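Serpin48 (Tenebrio molitor, PDB 3OZQ) inhibits the serine protease SPE with high specificity in insect innate immunity, as a member of the serpin family. Local coordinates at residues K186-K191 and V196-T201; L221-F226 and S231-L236; S245-I250 and A369-T374; P269-E274 and F356-K361. One frame throughout, in Å; residues are numbered along the deposited sequence.

In the fold
Contact 1, a hairpin of sheet C, comes first along the chain and lies at the periphery; contacts 2 to 4 build the buried region around sheets B and A. Contact 2, a hairpin of sheet B, follows contact 1, their centres about 20 Å apart. Contact 3 then closes a span of 118 residues, joining helix 243-248 to strand 365-372, and contact 4 is nested within it. Strands 231-237, 356-362 and 365-372 lie side by side, which ties contacts 2, 3 and 4 together with centres about 10 to 14 Å apart. Strand 260-278 pairs with strand 196-205, linking contact 4 to contact 1. Backbone pairing within sheets is thus combined with side-chain packing between layers.

Contact 1: K186-K191 and V196-T201; sequences KSDFHK and VVQVDT
The antiparallel hairpin of strands 185-190 and 196-205, part of sheet C of the serpin fold, is laced here by two hydrogen-bonded pairs, Ser-187 with Val-199 and Phe-189 with Val-197. Ser-187 N reaches Val-199 O at 2.8 Å and Val-199 N returns to Ser-187 O at 3.0 Å; Phe-189 N meets Val-197 O at 2.7 Å. On the side of the sheet that carries Phe-189, its CB lies 3.9 Å from Val-197 CG1 and 4.0 Å from Val-199 CG2, while its ring runs on to Pro-269 and Leu-375. Ser-187 OG, on the same side, is hydrogen-bonded to Tyr-203 OH. On the other side, Lys-186 and Asp-200 lie alongside one another. A bend in the lysine chain (chi2 -70°) lays CD 3.3 Å from Asp-200 OD1, and NZ forms a weak salt bridge to that oxygen. One water accepts from Lys-186 NZ and from Asp-200 N and donates weakly to Asp-200 OD2, closing the pair. With an alanine at Asp-200, Lys-186 would probably lose its countercharge and its ammonium group would be freer to swing. The backbone ladder and the Phe-189 packing thus probably carry most of the hairpin, the ion pair adding a water-assisted tie.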
loop_
_atom_site.group_PDB
_atom_site.type_symbol
_atom_site.label_atom_id
_atom_site.label_comp_id
_atom_site.label_asym_id
_atom_site.label_seq_id
_atom_site.Cartn_x
_atom_site.Cartn_y
_atom_site.Cartn_z
ATOM N N LYS A 186 -18.182 12.705 -18.936
ATOM C CA LYS A 186 -17.520 13.821 -18.270
ATOM C C LYS A 186 -18.498 14.472 -17.304
ATOM O O LYS A 186 -19.603 14.817 -17.701
ATOM C CB LYS A 186 -17.103 14.871 -19.307
ATOM C CG LYS A 186 -16.055 14.425 -20.285
ATOM C CD LYS A 186 -14.716 14.259 -19.584
ATOM C CE LYS A 186 -13.557 14.216 -20.560
ATOM N NZ LYS A 186 -12.280 13.959 -19.822
ATOM N N SER A 187 -18.099 14.661 -16.048
ATOM C CA SER A 187 -18.973 15.316 -15.067
ATOM C C SER A 187 -18.187 16.164 -14.069
ATOM O O SER A 187 -16.975 15.995 -13.918
ATOM C CB SER A 187 -19.808 14.287 -14.303
ATOM O OG SER A 187 -20.491 13.410 -15.178
ATOM N N ASP A 188 -18.889 17.057 -13.374
ATOM C CA ASP A 188 -18.253 17.930 -12.393
ATOM C C ASP A 188 -17.494 17.130 -11.341
ATOM O O ASP A 188 -17.993 16.123 -10.844
ATOM C CB ASP A 188 -19.293 18.793 -11.669
ATOM C CG ASP A 188 -20.005 19.766 -12.595
ATOM O OD1 ASP A 188 -19.386 20.233 -13.574
ATOM O OD2 ASP A 188 -21.187 20.063 -12.334
ATOM N N PHE A 189 -16.300 17.599 -11.003
ATOM C CA PHE A 189 -15.586 17.145 -9.823
ATOM C C PHE A 189 -15.114 18.407 -9.126
ATOM O O PHE A 189 -14.386 19.211 -9.704
ATOM C CB PHE A 189 -14.390 16.245 -10.191
ATOM C CG PHE A 189 -13.663 15.670 -8.992
ATOM C CD1 PHE A 189 -12.631 16.361 -8.392
ATOM C CD2 PHE A 189 -14.034 14.446 -8.454
ATOM C CE1 PHE A 189 -11.971 15.836 -7.283
ATOM C CE2 PHE A 189 -13.381 13.919 -7.347
ATOM C CZ PHE A 189 -12.352 14.613 -6.759
ATOM N N HIS A 190 -15.547 18.600 -7.892
ATOM C CA HIS A 190 -15.171 19.792 -7.151
ATOM C C HIS A 190 -13.933 19.552 -6.310
ATOM O O HIS A 190 -14.006 18.874 -5.297
ATOM C CB HIS A 190 -16.312 20.216 -6.230
ATOM C CG HIS A 190 -17.619 20.387 -6.934
ATOM N ND1 HIS A 190 -17.855 21.421 -7.816
ATOM C CD2 HIS A 190 -18.760 19.660 -6.886
ATOM C CE1 HIS A 190 -19.086 21.320 -8.285
ATOM N NE2 HIS A 190 -19.658 20.263 -7.734
ATOM N N LYS A 191 -12.808 20.127 -6.725
ATOM C CA LYS A 191 -11.575 20.055 -5.951
ATOM C C LYS A 191 -11.722 20.887 -4.682
ATOM O O LYS A 191 -11.002 20.691 -3.696
ATOM C CB LYS A 191 -10.396 20.566 -6.778
ATOM C CG LYS A 191 -10.223 19.853 -8.110
ATOM C CD LYS A 191 -9.069 20.442 -8.908
ATOM C CE LYS A 191 -9.013 19.853 -10.313
ATOM N NZ LYS A 191 -8.006 20.544 -11.193
ATOM N N VAL A 196 -14.003 23.831 -10.097
ATOM C CA VAL A 196 -14.643 22.627 -10.632
ATOM C C VAL A 196 -13.943 22.140 -11.901
ATOM O O VAL A 196 -13.370 22.937 -12.652
ATOM C CB VAL A 196 -16.108 22.908 -11.018
ATOM C CG1 VAL A 196 -16.780 21.646 -11.551
ATOM C CG2 VAL A 196 -16.868 23.484 -9.840
ATOM N N VAL A 197 -14.010 20.834 -12.153
ATOM C CA VAL A 197 -13.505 20.286 -13.403
ATOM C C VAL A 197 -14.434 19.219 -13.985
ATOM O O VAL A 197 -15.287 18.660 -13.288
ATOM C CB VAL A 197 -12.079 19.723 -13.244
ATOM C CG1 VAL A 197 -12.077 18.527 -12.309
ATOM C CG2 VAL A 197 -11.502 19.341 -14.598
ATOM N N GLN A 198 -14.272 18.955 -15.277
ATOM C CA GLN A 198 -15.008 17.894 -15.949
ATOM C C GLN A 198 -14.094 16.692 -16.153
ATOM O O GLN A 198 -13.078 16.782 -16.840
ATOM C CB GLN A 198 -15.531 18.387 -17.292
ATOM C CG GLN A 198 -16.482 19.554 -17.172
ATOM C CD GLN A 198 -17.916 19.111 -17.059
ATOM O OE1 GLN A 198 -18.408 18.846 -15.969
ATOM N NE2 GLN A 198 -18.609 19.038 -18.197
ATOM N N VAL A 199 -14.446 15.567 -15.546
ATOM C CA VAL A 199 -13.625 14.374 -15.686
ATOM C C VAL A 199 -14.509 13.173 -15.961
ATOM O O VAL A 199 -15.698 13.205 -15.697
ATOM C CB VAL A 199 -12.769 14.121 -14.429
ATOM C CG1 VAL A 199 -11.919 15.340 -14.112
ATOM C CG2 VAL A 199 -13.655 13.759 -13.244
ATOM N N ASP A 200 -13.912 12.116 -16.493
ATOM C CA ASP A 200 -14.633 10.893 -16.803
ATOM C C ASP A 200 -15.188 10.274 -15.528
ATOM O O ASP A 200 -14.450 10.039 -14.567
ATOM C CB ASP A 200 -13.685 9.927 -17.508
ATOM C CG ASP A 200 -13.118 10.510 -18.791
ATOM O OD1 ASP A 200 -13.921 11.025 -19.599
ATOM O OD2 ASP A 200 -11.879 10.482 -18.985
ATOM N N THR A 201 -16.493 10.018 -15.524
ATOM C CA THR A 201 -17.172 9.510 -14.351
ATOM C C THR A 201 -18.048 8.321 -14.739
ATOM O O THR A 201 -18.715 8.339 -15.772
ATOM C CB THR A 201 -17.993 10.634 -13.678
ATOM O OG1 THR A 201 -17.102 11.672 -13.241
ATOM C CG2 THR A 201 -18.777 10.106 -12.487
HETATM O O HOH W 1 -11.074 12.673 -17.404
HETATM O O HOH W 2 -17.155 13.298 -10.982
#

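Contact 2: L221-F226 and S231-L236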
loop_
_atom_site.group_PDB
_atom_site.type_symbol
_atom_site.label_atom_id
_atom_site.label_comp_id
_atom_site.label_asym_id
_atom_site.label_seq_id
_atom_site.Cartn_x
_atom_site.Cartn_y
_atom_site.Cartn_z
ATOM N N LEU A 221 -19.594 6.279 3.882
ATOM C CA LEU A 221 -18.638 5.261 3.479
ATOM C C LEU A 221 -19.348 4.246 2.624
ATOM O O LEU A 221 -20.465 3.834 2.933
ATOM C CB LEU A 221 -18.042 4.536 4.692
ATOM C CG LEU A 221 -17.305 5.367 5.735
ATOM C CD1 LEU A 221 -18.266 5.825 6.809
ATOM C CD2 LEU A 221 -16.185 4.537 6.337
ATOM N N LEU A 222 -18.697 3.848 1.544
ATOM C CA LEU A 222 -19.261 2.885 0.622
ATOM C C LEU A 222 -18.218 1.841 0.314
ATOM O O LEU A 222 -17.096 2.174 -0.035
ATOM C CB LEU A 222 -19.652 3.568 -0.680
ATOM C CG LEU A 222 -20.044 2.607 -1.800
ATOM C CD1 LEU A 222 -21.375 1.971 -1.499
ATOM C CD2 LEU A 222 -20.102 3.335 -3.134
ATOM N N GLU A 223 -18.586 0.575 0.411
ATOM C CA GLU A 223 -17.637 -0.475 0.089
ATOM C C GLU A 223 -18.033 -1.184 -1.204
ATOM O O GLU A 223 -19.079 -1.828 -1.293
ATOM C CB GLU A 223 -17.489 -1.420 1.293
ATOM C CG GLU A 223 -16.956 -2.775 0.988
ATOM C CD GLU A 223 -16.920 -3.674 2.226
ATOM O OE1 GLU A 223 -16.948 -3.150 3.364
ATOM O OE2 GLU A 223 -16.852 -4.907 2.050
ATOM N N LEU A 224 -17.209 -1.003 -2.225
ATOM C CA LEU A 224 -17.435 -1.585 -3.541
ATOM C C LEU A 224 -16.708 -2.915 -3.614
ATOM O O LEU A 224 -15.489 -2.969 -3.428
ATOM C CB LEU A 224 -16.922 -0.650 -4.637
ATOM C CG LEU A 224 -17.662 0.670 -4.883
ATOM C CD1 LEU A 224 -16.866 1.546 -5.835
ATOM C CD2 LEU A 224 -19.055 0.422 -5.431
ATOM N N PRO A 225 -17.461 -3.988 -3.881
ATOM C CA PRO A 225 -16.972 -5.365 -3.806
ATOM C C PRO A 225 -16.237 -5.786 -5.062
ATOM O O PRO A 225 -16.666 -5.486 -6.183
ATOM C CB PRO A 225 -18.261 -6.194 -3.636
ATOM C CG PRO A 225 -19.392 -5.167 -3.437
ATOM C CD PRO A 225 -18.909 -3.941 -4.138
ATOM N N PHE A 226 -15.103 -6.446 -4.848
ATOM C CA PHE A 226 -14.338 -7.071 -5.910
ATOM C C PHE A 226 -14.692 -8.546 -5.915
ATOM O O PHE A 226 -15.084 -9.093 -4.890
ATOM C CB PHE A 226 -12.835 -6.948 -5.620
ATOM C CG PHE A 226 -12.265 -5.577 -5.882
ATOM C CD1 PHE A 226 -12.434 -4.958 -7.116
ATOM C CD2 PHE A 226 -11.557 -4.912 -4.893
ATOM C CE1 PHE A 226 -11.897 -3.701 -7.360
ATOM C CE2 PHE A 226 -11.020 -3.649 -5.124
ATOM C CZ PHE A 226 -11.193 -3.043 -6.359
ATOM N N SER A 231 -12.246 -5.707 -1.564
ATOM C CA SER A 231 -13.134 -4.551 -1.735
ATOM C C SER A 231 -12.385 -3.222 -1.813
ATOM O O SER A 231 -11.253 -3.112 -1.348
ATOM C CB SER A 231 -14.180 -4.510 -0.623
ATOM O OG SER A 231 -13.592 -4.170 0.619
ATOM N N LEU A 232 -13.011 -2.233 -2.448
ATOM C CA LEU A 232 -12.522 -0.857 -2.445
ATOM C C LEU A 232 -13.491 0.007 -1.649
ATOM O O LEU A 232 -14.680 0.089 -1.980
ATOM C CB LEU A 232 -12.392 -0.310 -3.867
ATOM C CG LEU A 232 -11.969 1.165 -3.886
ATOM C CD1 LEU A 232 -10.502 1.224 -3.638
ATOM C CD2 LEU A 232 -12.302 1.889 -5.196
ATOM N N THR A 233 -13.003 0.620 -0.580
ATOM C CA THR A 233 -13.844 1.445 0.279
ATOM C C THR A 233 -13.550 2.934 0.066
ATOM O O THR A 233 -12.401 3.362 0.196
ATOM C CB THR A 233 -13.618 1.111 1.782
ATOM O OG1 THR A 233 -14.065 -0.225 2.070
ATOM C CG2 THR A 233 -14.357 2.096 2.676
ATOM N N ILE A 234 -14.592 3.708 -0.255
ATOM C CA ILE A 234 -14.479 5.160 -0.390
ATOM C C ILE A 234 -14.993 5.802 0.887
ATOM O O ILE A 234 -16.046 5.418 1.392
ATOM C CB ILE A 234 -15.354 5.696 -1.563
ATOM C CG1 ILE A 234 -15.124 4.877 -2.835
ATOM C CG2 ILE A 234 -15.127 7.182 -1.789
ATOM C CD1 ILE A 234 -13.695 4.842 -3.265
ATOM N N VAL A 235 -14.247 6.759 1.417
ATOM C CA VAL A 235 -14.701 7.562 2.540
ATOM C C VAL A 235 -14.937 8.978 2.032
ATOM O O VAL A 235 -13.995 9.697 1.688
ATOM C CB VAL A 235 -13.694 7.580 3.700
ATOM C CG1 VAL A 235 -14.254 8.388 4.866
ATOM C CG2 VAL A 235 -13.358 6.157 4.145
ATOM N N LEU A 236 -16.213 9.357 1.984
ATOM C CA LEU A 236 -16.654 10.580 1.335
ATOM C C LEU A 236 -17.225 11.570 2.342
ATOM O O LEU A 236 -18.258 11.313 2.940
ATOM C CB LEU A 236 -17.727 10.223 0.316
ATOM C CG LEU A 236 -18.277 11.357 -0.537
ATOM C CD1 LEU A 236 -17.154 11.967 -1.375
ATOM C CD2 LEU A 236 -19.415 10.845 -1.417
HETATM O O HOH W 3 -14.827 -0.855 4.651
#
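Ser-231, Leu-232 and Leu-221 bury the largest areas where strands 219-225 and 231-237 form a hairpin of serpin sheet B. Ser-231 sits beside Glu-223: its CB is 3.6 Å from Glu-223 CG, and the glutamate chain, extended beyond CG (chi2 -177°), runs beside it. The backbone N of Ser-231 lies at the edge of the Phe-226 ring, 3.5 Å from CD2. Leu-232 is gripped through its backbone, donating from N to Leu-224 O at 2.8 Å in a nearly straight bond (165°) and accepting from Leu-224 N at its own O. Its CB rests 3.8 Å from CE2 of the Phe-226 ring, which is turned back beside the partner strand (chi1 -76°) and stacked on Trp-175. On the face shared with Glu-223, Leu-221 runs alongside Val-235, CD2 of the leucine 3.9 Å from CG2 of the valine. A water lies 2.8 Å from Thr-233 OG1 and donates weakly to Glu-223 OE1, whose ion pair with Lys-361 is also long and weak. Paired amides thus satisfy the buried backbone between an apolar face, where Leu-232 joins Leu-222, Leu-224 and Ile-234, and a mixed one, where these partners of Glu-223 OE1 are weak and its charge is probably compensated loosely.

Contact 3: S245-I250 and A369-T374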
loop_
_atom_site.group_PDB
_atom_site.type_symbol
_atom_site.label_atom_id
_atom_site.label_comp_id
_atom_site.label_asym_id
_atom_site.label_seq_id
_atom_site.Cartn_x
_atom_site.Cartn_y
_atom_site.Cartn_z
ATOM N N SER A 245 -10.545 17.662 7.390
ATOM C CA SER A 245 -11.255 17.274 8.599
ATOM C C SER A 245 -11.121 15.778 8.829
ATOM O O SER A 245 -10.853 15.334 9.945
ATOM C CB SER A 245 -12.740 17.643 8.497
ATOM O OG SER A 245 -12.917 18.909 7.873
ATOM N N LEU A 246 -11.323 15.001 7.771
ATOM C CA LEU A 246 -11.246 13.547 7.875
ATOM C C LEU A 246 -9.831 13.116 8.195
ATOM O O LEU A 246 -9.614 12.076 8.811
ATOM C CB LEU A 246 -11.688 12.880 6.573
ATOM C CG LEU A 246 -13.151 12.988 6.157
ATOM C CD1 LEU A 246 -13.339 12.355 4.786
ATOM C CD2 LEU A 246 -14.058 12.317 7.190
ATOM N N GLU A 247 -8.870 13.927 7.767
ATOM C CA GLU A 247 -7.464 13.603 7.942
ATOM C C GLU A 247 -6.971 14.019 9.320
ATOM O O GLU A 247 -6.006 13.466 9.838
ATOM C CB GLU A 247 -6.635 14.243 6.833
ATOM C CG GLU A 247 -7.020 13.714 5.466
ATOM C CD GLU A 247 -6.228 14.334 4.336
ATOM O OE1 GLU A 247 -5.835 15.516 4.439
ATOM O OE2 GLU A 247 -6.002 13.624 3.332
ATOM N N SER A 248 -7.650 14.986 9.920
ATOM C CA SER A 248 -7.350 15.351 11.293
ATOM C C SER A 248 -7.878 14.252 12.199
ATOM O O SER A 248 -7.413 14.091 13.333
ATOM C CB SER A 248 -7.966 16.703 11.646
ATOM O OG SER A 248 -7.347 17.743 10.904
ATOM N N LYS A 249 -8.830 13.483 11.677
ATOM C CA LYS A 249 -9.365 12.314 12.377
ATOM C C LYS A 249 -9.091 11.018 11.604
ATOM O O LYS A 249 -9.930 10.109 11.572
ATOM C CB LYS A 249 -10.873 12.472 12.602
ATOM C CG LYS A 249 -11.258 13.782 13.267
ATOM C CD LYS A 249 -12.724 14.117 13.056
ATOM C CE LYS A 249 -12.975 15.593 13.352
ATOM N NZ LYS A 249 -12.034 16.465 12.581
ATOM N N ILE A 250 -7.902 10.930 11.007
ATOM C CA ILE A 250 -7.562 9.840 10.094
ATOM C C ILE A 250 -7.760 8.447 10.684
ATOM O O ILE A 250 -8.074 7.488 9.973
ATOM C CB ILE A 250 -6.110 9.966 9.595
ATOM C CG1 ILE A 250 -5.905 9.063 8.380
ATOM C CG2 ILE A 250 -5.124 9.649 10.716
ATOM C CD1 ILE A 250 -6.889 9.342 7.255
ATOM N N ALA A 369 -3.992 2.189 0.716
ATOM C CA ALA A 369 -4.788 3.329 1.121
ATOM C C ALA A 369 -4.289 4.562 0.367
ATOM O O ALA A 369 -3.156 4.594 -0.093
ATOM C CB ALA A 369 -4.703 3.538 2.604
ATOM N N GLY A 370 -5.140 5.561 0.220
ATOM C CA GLY A 370 -4.724 6.758 -0.483
ATOM C C GLY A 370 -5.840 7.774 -0.576
ATOM O O GLY A 370 -6.872 7.667 0.085
ATOM N N ARG A 371 -5.617 8.778 -1.407
ATOM C CA ARG A 371 -6.571 9.842 -1.531
ATOM C C ARG A 371 -6.507 10.412 -2.932
ATOM O O ARG A 371 -5.497 10.273 -3.643
ATOM C CB ARG A 371 -6.282 10.926 -0.501
ATOM C CG ARG A 371 -5.138 11.797 -0.873
ATOM C CD ARG A 371 -4.888 12.825 0.181
ATOM N NE ARG A 371 -3.785 13.686 -0.207
ATOM C CZ ARG A 371 -3.548 14.871 0.335
ATOM N NH1 ARG A 371 -4.346 15.327 1.290
ATOM N NH2 ARG A 371 -2.520 15.599 -0.084
ATOM N N VAL A 372 -7.620 11.019 -3.330
ATOM C CA VAL A 372 -7.714 11.764 -4.564
ATOM C C VAL A 372 -8.221 13.152 -4.185
ATOM O O VAL A 372 -9.278 13.276 -3.560
ATOM C CB VAL A 372 -8.759 11.145 -5.498
ATOM C CG1 VAL A 372 -8.998 12.070 -6.705
ATOM C CG2 VAL A 372 -8.337 9.745 -5.929
ATOM N N THR A 373 -7.455 14.182 -4.526
ATOM C CA THR A 373 -7.864 15.559 -4.286
ATOM C C THR A 373 -7.949 16.287 -5.616
ATOM O O THR A 373 -8.420 17.424 -5.679
ATOM C CB THR A 373 -6.845 16.327 -3.426
ATOM O OG1 THR A 373 -5.662 16.558 -4.201
ATOM C CG2 THR A 373 -6.495 15.545 -2.162
ATOM N N THR A 374 -7.485 15.632 -6.676
ATOM C CA THR A 374 -7.416 16.268 -7.985
ATOM C C THR A 374 -7.557 15.248 -9.114
ATOM O O THR A 374 -7.035 14.138 -9.027
ATOM C CB THR A 374 -6.088 17.044 -8.151
ATOM O OG1 THR A 374 -6.264 18.102 -9.095
ATOM C CG2 THR A 374 -4.980 16.122 -8.643
#
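Glu-247 of helix 243-248, which follows strand 231-237, and Arg-371 of the sheet B strand 365-372 meet in a buried salt bridge, although their CA atoms stand 10.2 Å apart. Arg-371 NH1 donates to Glu-247 OE2 at 3.1 Å, using the syn lone pair of that oxygen. The acceptor lies 22° out of the guanidinium plane, and the bond is somewhat bent (145° at the hydrogen). The two side chains cross at about a right angle, and Arg-371 CD comes within 3.4 Å of Glu-247 OE2. Both reach across extended: Arg-371 holds CG between the backbone N and the carbonyl carbon (chi1 77°), the rest running straight to NE. In the next shell, Tyr-23 OH shares OE2, Arg-371 NE is hydrogen-bonded to Ala-32 O, and Thr-373 CG2 lies 3.7 Å above one face of the guanidinium of Arg-371. Helix 10-29 of the serpin fold flanks the pair, Leu-27 touching both side chains. With a leucine in place of Arg-371, Glu-247 would probably keep Tyr-23 but lack its countercharge, and Ala-32 O would lose a donor. The two buried charges are thus probably compensated largely by each other, second-shell partners limiting how either can turn.

Contact 4: P269-E274 and F356-K361; sequences PKFKIE and FIFYIK
An aromatic cluster of the serpin core, Phe-271 with Phe-356 and Phe-358, fills the space between strand 271-274 of sheet A and strand 356-361 of sheet B. The strands cross steeply, with axes 12.3 Å apart at closest approach, so only side chains meet, and no hydrogen bond joins them. Phe-356 turns its edge toward the face of Phe-271 in a T-shaped pair, planes 72° apart and centroids separated by 5.8 Å; its CZ lies 4.1 Å from Phe-271 CE1. Phe-358 approaches the same ring differently. Here the planes stand at 42°, an oblique arrangement with centroids 5.4 Å apart, and Phe-271 CE2 sits over the face of Phe-358 toward its rim, 4.1 Å from CE2. Ile-273 adds a methyl group from the sheet A side: its CD1 meets Phe-358 at the ring edge, near its plane, 3.7 Å from CE2 and 3.8 Å from CZ. The CB atoms of all three phenylalanines point toward the opposing strand, and chi1 near +60° sets how the rings are then placed. Around this centre, Ile-234 of strand 231-237 backs Phe-356 and Phe-358, Val-372 of strand 365-372 touches Phe-356 and Ile-273, and Val-321 of strand 310-321 lies against Phe-271. The cluster therefore lies where strand 356-362, flanked by strands 231-237 and 365-372, faces strand 260-278 and its neighbour 310-321.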
loop_
_atom_site.group_PDB
_atom_site.type_symbol
_atom_site.label_atom_id
_atom_site.label_comp_id
_atom_site.label_asym_id
_atom_site.label_seq_id
_atom_site.Cartn_x
_atom_site.Cartn_y
_atom_site.Cartn_z
ATOM N N PRO A 269 -15.631 8.620 -10.320
ATOM C CA PRO A 269 -14.696 8.993 -11.379
ATOM C C PRO A 269 -13.719 7.862 -11.644
ATOM O O PRO A 269 -13.358 7.107 -10.722
ATOM C CB PRO A 269 -13.918 10.169 -10.774
ATOM C CG PRO A 269 -14.732 10.637 -9.611
ATOM C CD PRO A 269 -15.466 9.436 -9.108
ATOM N N LYS A 270 -13.255 7.739 -12.878
ATOM C CA LYS A 270 -12.098 6.880 -13.065
ATOM C C LYS A 270 -10.853 7.622 -12.586
ATOM O O LYS A 270 -10.788 8.848 -12.625
ATOM C CB LYS A 270 -11.977 6.383 -14.504
ATOM C CG LYS A 270 -11.931 7.458 -15.566
ATOM C CD LYS A 270 -11.943 6.813 -16.940
ATOM C CE LYS A 270 -13.038 5.770 -17.027
ATOM N NZ LYS A 270 -12.767 4.821 -18.142
ATOM N N PHE A 271 -9.875 6.887 -12.077
ATOM C CA PHE A 271 -8.677 7.538 -11.591
ATOM C C PHE A 271 -7.457 6.637 -11.659
ATOM O O PHE A 271 -7.552 5.418 -11.554
ATOM C CB PHE A 271 -8.863 8.134 -10.184
ATOM C CG PHE A 271 -9.195 7.118 -9.104
ATOM C CD1 PHE A 271 -10.511 6.779 -8.826
ATOM C CD2 PHE A 271 -8.189 6.533 -8.348
ATOM C CE1 PHE A 271 -10.821 5.865 -7.823
ATOM C CE2 PHE A 271 -8.496 5.622 -7.340
ATOM C CZ PHE A 271 -9.810 5.281 -7.083
ATOM N N LYS A 272 -6.318 7.264 -11.884
ATOM C CA LYS A 272 -5.051 6.564 -11.885
ATOM C C LYS A 272 -4.130 7.346 -10.978
ATOM O O LYS A 272 -4.105 8.581 -11.030
ATOM C CB LYS A 272 -4.486 6.488 -13.303
ATOM C CG LYS A 272 -3.335 5.513 -13.437
ATOM C CD LYS A 272 -2.960 5.284 -14.895
ATOM C CE LYS A 272 -1.566 4.686 -15.015
ATOM N NZ LYS A 272 -1.097 4.626 -16.436
ATOM N N ILE A 273 -3.406 6.636 -10.118
ATOM C CA ILE A 273 -2.424 7.260 -9.245
ATOM C C ILE A 273 -1.123 6.463 -9.223
ATOM O O ILE A 273 -1.138 5.235 -9.129
ATOM C CB ILE A 273 -2.911 7.358 -7.784
ATOM C CG1 ILE A 273 -4.312 7.992 -7.709
ATOM C CG2 ILE A 273 -1.862 8.101 -6.938
ATOM C CD1 ILE A 273 -4.969 7.914 -6.307
ATOM N N GLU A 274 -0.007 7.176 -9.293
ATOM C CA GLU A 274 1.320 6.588 -9.120
ATOM C C GLU A 274 2.047 7.306 -8.002
ATOM O O GLU A 274 2.151 8.529 -8.010
ATOM C CB GLU A 274 2.145 6.706 -10.399
ATOM C CG GLU A 274 1.862 5.646 -11.444
ATOM C CD GLU A 274 3.097 5.325 -12.289
ATOM O OE1 GLU A 274 4.140 4.946 -11.690
ATOM O OE2 GLU A 274 3.023 5.465 -13.540
ATOM N N PHE A 356 -11.641 12.578 -1.774
ATOM C CA PHE A 356 -12.008 11.441 -0.940
ATOM C C PHE A 356 -10.799 10.573 -0.583
ATOM O O PHE A 356 -9.781 10.612 -1.260
ATOM C CB PHE A 356 -13.037 10.581 -1.657
ATOM C CG PHE A 356 -12.579 10.053 -2.989
ATOM C CD1 PHE A 356 -12.094 8.765 -3.109
ATOM C CD2 PHE A 356 -12.652 10.836 -4.125
ATOM C CE1 PHE A 356 -11.685 8.273 -4.337
ATOM C CE2 PHE A 356 -12.245 10.347 -5.358
ATOM C CZ PHE A 356 -11.758 9.071 -5.464
ATOM N N ILE A 357 -10.948 9.786 0.480
ATOM C CA ILE A 357 -9.987 8.762 0.859
ATOM C C ILE A 357 -10.529 7.432 0.343
ATOM O O ILE A 357 -11.738 7.246 0.270
ATOM C CB ILE A 357 -9.858 8.710 2.399
ATOM C CG1 ILE A 357 -9.220 9.994 2.930
ATOM C CG2 ILE A 357 -9.106 7.465 2.867
ATOM C CD1 ILE A 357 -9.192 10.064 4.455
ATOM N N PHE A 358 -9.643 6.513 -0.028
ATOM C CA PHE A 358 -10.052 5.168 -0.411
ATOM C C PHE A 358 -9.073 4.149 0.153
ATOM O O PHE A 358 -7.938 4.481 0.498
ATOM C CB PHE A 358 -10.088 5.009 -1.924
ATOM C CG PHE A 358 -8.751 5.169 -2.563
ATOM C CD1 PHE A 358 -7.869 4.100 -2.647
ATOM C CD2 PHE A 358 -8.347 6.403 -3.042
ATOM C CE1 PHE A 358 -6.617 4.253 -3.228
ATOM C CE2 PHE A 358 -7.108 6.557 -3.621
ATOM C CZ PHE A 358 -6.230 5.482 -3.703
ATOM N N TYR A 359 -9.513 2.900 0.236
ATOM C CA TYR A 359 -8.613 1.840 0.645
ATOM C C TYR A 359 -9.100 0.490 0.170
ATOM O O TYR A 359 -10.302 0.247 0.080
ATOM C CB TYR A 359 -8.340 1.857 2.162
ATOM C CG TYR A 359 -9.536 1.599 3.072
ATOM C CD1 TYR A 359 -10.189 2.651 3.707
ATOM C CD2 TYR A 359 -9.968 0.303 3.339
ATOM C CE1 TYR A 359 -11.263 2.426 4.556
ATOM C CE2 TYR A 359 -11.055 0.066 4.187
ATOM C CZ TYR A 359 -11.688 1.136 4.790
ATOM O OH TYR A 359 -12.749 0.924 5.636
ATOM N N ILE A 360 -8.147 -0.375 -0.154
ATOM C CA ILE A 360 -8.452 -1.710 -0.629
ATOM C C ILE A 360 -8.237 -2.688 0.529
ATOM O O ILE A 360 -7.183 -2.666 1.179
ATOM C CB ILE A 360 -7.538 -2.094 -1.809
ATOM C CG1 ILE A 360 -7.893 -1.271 -3.057
ATOM C CG2 ILE A 360 -7.665 -3.566 -2.138
ATOM C CD1 ILE A 360 -7.149 -1.717 -4.265
ATOM N N LYS A 361 -9.238 -3.527 0.790
ATOM C CA LYS A 361 -9.144 -4.556 1.834
ATOM C C LYS A 361 -9.213 -5.933 1.228
ATOM O O LYS A 361 -9.934 -6.160 0.256
ATOM C CB LYS A 361 -10.287 -4.470 2.841
ATOM C CG LYS A 361 -10.160 -3.438 3.931
ATOM C CD LYS A 361 -11.272 -3.627 4.986
ATOM C CE LYS A 361 -12.664 -3.524 4.358
ATOM N NZ LYS A 361 -13.784 -3.649 5.354
#